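Local atomic coordinates of choline/ethanolamine kinase family protein (Mesorhizobium loti, PDB entry 3DXQ), a protein that probably phosphorylates ethanolamine or a related small amino alcohol and has a protein-kinase-like fold. Residues 147-152 with 277-282. Numbering follows the deposited sequence.
Sequences TLPAGY and GRFARC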
ATOM      1  N   THR A 147      10.890  12.183 -21.644  1.00 58.69           N
ATOM      2  CA  THR A 147      10.351  11.302 -22.689  1.00 58.03           C
ATOM      3  C   THR A 147       9.403  10.369 -21.975  1.00 58.69           C
ATOM      4  O   THR A 147       9.745   9.820 -20.918  1.00 59.18           O
ATOM      5  CB  THR A 147      11.429  10.480 -23.434  1.00 57.61           C
ATOM      6  OG1 THR A 147      12.179  11.340 -24.294  1.00 57.77           O
ATOM      7  CG2 THR A 147      10.786   9.390 -24.287  1.00 54.57           C
ATOM      8  N   LEU A 148       8.213  10.201 -22.548  1.00 58.60           N
ATOM      9  CA  LEU A 148       7.131   9.433 -21.911  1.00 58.14           C
ATOM     10  C   LEU A 148       6.714   8.232 -22.767  1.00 58.33           C
ATOM     11  O   LEU A 148       6.919   8.244 -23.991  1.00 59.15           O
ATOM     12  CB  LEU A 148       5.933  10.353 -21.572  1.00 57.54           C
ATOM     13  CG  LEU A 148       5.550  11.519 -22.501  1.00 57.92           C
ATOM     14  CD1 LEU A 148       4.908  11.033 -23.791  1.00 56.50           C
ATOM     15  CD2 LEU A 148       4.616  12.483 -21.783  1.00 57.06           C
ATOM     16  N   PRO A 149       6.130   7.191 -22.129  1.00 57.60           N
ATOM     17  CA  PRO A 149       5.780   5.947 -22.842  1.00 56.59           C
ATOM     18  C   PRO A 149       4.756   6.103 -23.965  1.00 55.74           C
ATOM     19  O   PRO A 149       4.026   7.097 -24.026  1.00 55.59           O
ATOM     20  CB  PRO A 149       5.215   5.044 -21.737  1.00 57.07           C
ATOM     21  CG  PRO A 149       4.848   5.959 -20.619  1.00 57.76           C
ATOM     22  CD  PRO A 149       5.766   7.128 -20.698  1.00 58.13           C
ATOM     23  N   ALA A 150       4.718   5.113 -24.849  1.00 53.90           N
ATOM     24  CA  ALA A 150       3.762   5.106 -25.953  1.00 53.80           C
ATOM     25  C   ALA A 150       2.328   4.962 -25.426  1.00 54.07           C
ATOM     26  O   ALA A 150       2.039   4.059 -24.640  1.00 55.64           O
ATOM     27  CB  ALA A 150       4.089   3.980 -26.925  1.00 52.92           C
ATOM     28  N   GLY A 151       1.442   5.867 -25.846  1.00 54.54           N
ATOM     29  CA  GLY A 151       0.041   5.881 -25.398  1.00 53.81           C
ATOM     30  C   GLY A 151      -0.157   6.512 -24.028  1.00 54.12           C
ATOM     31  O   GLY A 151      -1.147   6.241 -23.328  1.00 53.39           O
ATOM     32  N   TYR A 152       0.800   7.349 -23.637  1.00 53.81           N
ATOM     33  CA  TYR A 152       0.737   8.079 -22.377  1.00 53.57           C
ATOM     34  C   TYR A 152      -0.562   8.875 -22.316  1.00 52.94           C
ATOM     35  O   TYR A 152      -1.332   8.765 -21.347  1.00 52.28           O
ATOM     36  CB  TYR A 152       1.947   9.017 -22.278  1.00 53.23           C
ATOM     37  CG  TYR A 152       1.974   9.928 -21.069  1.00 55.10           C
ATOM     38  CD1 TYR A 152       2.464   9.484 -19.849  1.00 50.63           C
ATOM     39  CD2 TYR A 152       1.537  11.249 -21.161  1.00 55.39           C
ATOM     40  CE1 TYR A 152       2.503  10.326 -18.753  1.00 50.21           C
ATOM     41  CE2 TYR A 152       1.568  12.093 -20.065  1.00 51.78           C
ATOM     42  CZ  TYR A 152       2.054  11.629 -18.874  1.00 50.48           C
ATOM     43  OH  TYR A 152       2.091  12.479 -17.800  1.00 55.44           O
ATOM     44  N   GLY A 277       7.480  -0.383 -16.625  1.00 51.71           N
ATOM     45  CA  GLY A 277       6.885  -1.650 -16.230  1.00 50.60           C
ATOM     46  C   GLY A 277       5.437  -1.465 -15.849  1.00 49.55           C
ATOM     47  O   GLY A 277       4.541  -2.029 -16.498  1.00 48.62           O
ATOM     48  N   ARG A 278       5.225  -0.632 -14.826  1.00 48.55           N
ATOM     49  CA  ARG A 278       3.898  -0.386 -14.260  1.00 48.20           C
ATOM     50  C   ARG A 278       2.941   0.239 -15.257  1.00 47.38           C
ATOM     51  O   ARG A 278       1.737   0.021 -15.177  1.00 47.23           O
ATOM     52  CB  ARG A 278       3.978   0.508 -13.020  1.00 47.73           C
ATOM     53  CG  ARG A 278       4.952   0.017 -11.972  1.00 46.89           C
ATOM     54  CD  ARG A 278       4.617   0.547 -10.585  1.00 49.32           C
ATOM     55  NE  ARG A 278       3.368  -0.029 -10.095  1.00 49.60           N
ATOM     56  CZ  ARG A 278       2.911   0.066  -8.852  1.00 45.69           C
ATOM     57  NH1 ARG A 278       3.605   0.705  -7.927  1.00 45.75           N
ATOM     58  NH2 ARG A 278       1.756  -0.501  -8.534  1.00 47.13           N
ATOM     59  N   PHE A 279       3.468   1.018 -16.188  1.00 47.59           N
ATOM     60  CA  PHE A 279       2.621   1.617 -17.204  1.00 46.86           C
ATOM     61  C   PHE A 279       2.135   0.558 -18.185  1.00 46.22           C
ATOM     62  O   PHE A 279       0.941   0.451 -18.444  1.00 45.40           O
ATOM     63  CB  PHE A 279       3.360   2.700 -17.971  1.00 48.03           C
ATOM     64  CG  PHE A 279       2.520   3.351 -19.019  1.00 47.33           C
ATOM     65  CD1 PHE A 279       1.681   4.405 -18.690  1.00 50.16           C
ATOM     66  CD2 PHE A 279       2.528   2.883 -20.322  1.00 48.82           C
ATOM     67  CE1 PHE A 279       0.880   4.999 -19.652  1.00 51.11           C
ATOM     68  CE2 PHE A 279       1.737   3.474 -21.293  1.00 54.13           C
ATOM     69  CZ  PHE A 279       0.904   4.532 -20.957  1.00 53.10           C
ATOM     70  N   ALA A 280       3.074  -0.216 -18.726  1.00 46.22           N
ATOM     71  CA  ALA A 280       2.772  -1.242 -19.730  1.00 45.13           C
ATOM     72  C   ALA A 280       1.749  -2.251 -19.219  1.00 45.10           C
ATOM     73  O   ALA A 280       0.870  -2.684 -19.968  1.00 43.31           O
ATOM     74  CB  ALA A 280       4.041  -1.947 -20.151  1.00 44.98           C
ATOM     75  N   ARG A 281       1.865  -2.613 -17.941  1.00 45.45           N
ATOM     76  CA  ARG A 281       0.906  -3.505 -17.298  1.00 46.28           C
ATOM     77  C   ARG A 281      -0.474  -2.844 -17.254  1.00 46.52           C
ATOM     78  O   ARG A 281      -1.494  -3.466 -17.577  1.00 47.14           O
ATOM     79  CB  ARG A 281       1.387  -3.835 -15.876  1.00 47.56           C
ATOM     80  CG  ARG A 281       0.477  -4.769 -15.091  1.00 49.48           C
ATOM     81  CD  ARG A 281       1.198  -5.324 -13.886  1.00 51.73           C
ATOM     82  NE  ARG A 281       1.623  -4.262 -12.985  1.00 55.62           N
ATOM     83  CZ  ARG A 281       2.460  -4.413 -11.963  1.00 55.51           C
ATOM     84  NH1 ARG A 281       2.994  -5.593 -11.693  1.00 58.80           N
ATOM     85  NH2 ARG A 281       2.779  -3.366 -11.216  1.00 52.06           N
ATOM     86  N   CYS A 282      -0.479  -1.582 -16.834  1.00 45.86           N
ATOM     87  CA  CYS A 282      -1.675  -0.773 -16.753  1.00 45.29           C
ATOM     88  C   CYS A 282      -2.356  -0.673 -18.102  1.00 45.61           C
ATOM     89  O   CYS A 282      -3.541  -0.984 -18.239  1.00 44.40           O
ATOM     90  CB  CYS A 282      -1.303   0.621 -16.276  1.00 45.46           C
ATOM     91  SG  CYS A 282      -2.650   1.748 -16.391  1.00 46.33           S
TER
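Phe279, projecting from helix 271-287 against the Pro149 to Tyr152 turn, shows how one aromatic ring can join a helix to a loop without a polar bond between residues 147-152 and 277-282. One position earlier, Arg278 makes no contact with the turn; its guanidinium forms salt bridges with Glu215 and Asp251, tying this helix to its neighbours 206-215 and 237-263. At Phe279 the side chain leaves the helix with CG anti to the backbone N (chi1 -179°), which carries the ring out to the loop. Pro149 lies over one face: its CG sits 3.8 Å from the ring centroid and only 9° off the normal, a CH-pi contact, while its CB reaches Phe279 CD2 at 3.7 Å. The far rim of the ring meets backbone instead. Ala150 O approaches Phe279 CE2 at 3.4 Å. Gly151 O lies 3.6 Å from Phe279 CZ, and both oxygens are near the ring plane, so that carbonyl oxygens face the weakly positive C-H edge. These carbonyls belong to a type II beta turn, closed by Tyr152 N donating to Pro149 O (3.3 Å); Gly151 occupies its third position with phi 80°, a conformation that favours glycine, and is also the N-cap of helix 152-167. The contact joins the start of that helix to helix 271-287 within the helical part of this kinase-like fold. Tyr152 CA comes obliquely to Phe279 CZ at 3.8 Å, and Thr255 of helix 237-263 also touches Phe279. Without the ring, as with an alanine here, Pro149 would probably be left without the face it packs on, and a gap would be likely to open between turn and helix. Two residues on, Arg281 also forms a salt bridge with Asp251, which it shares with Arg278.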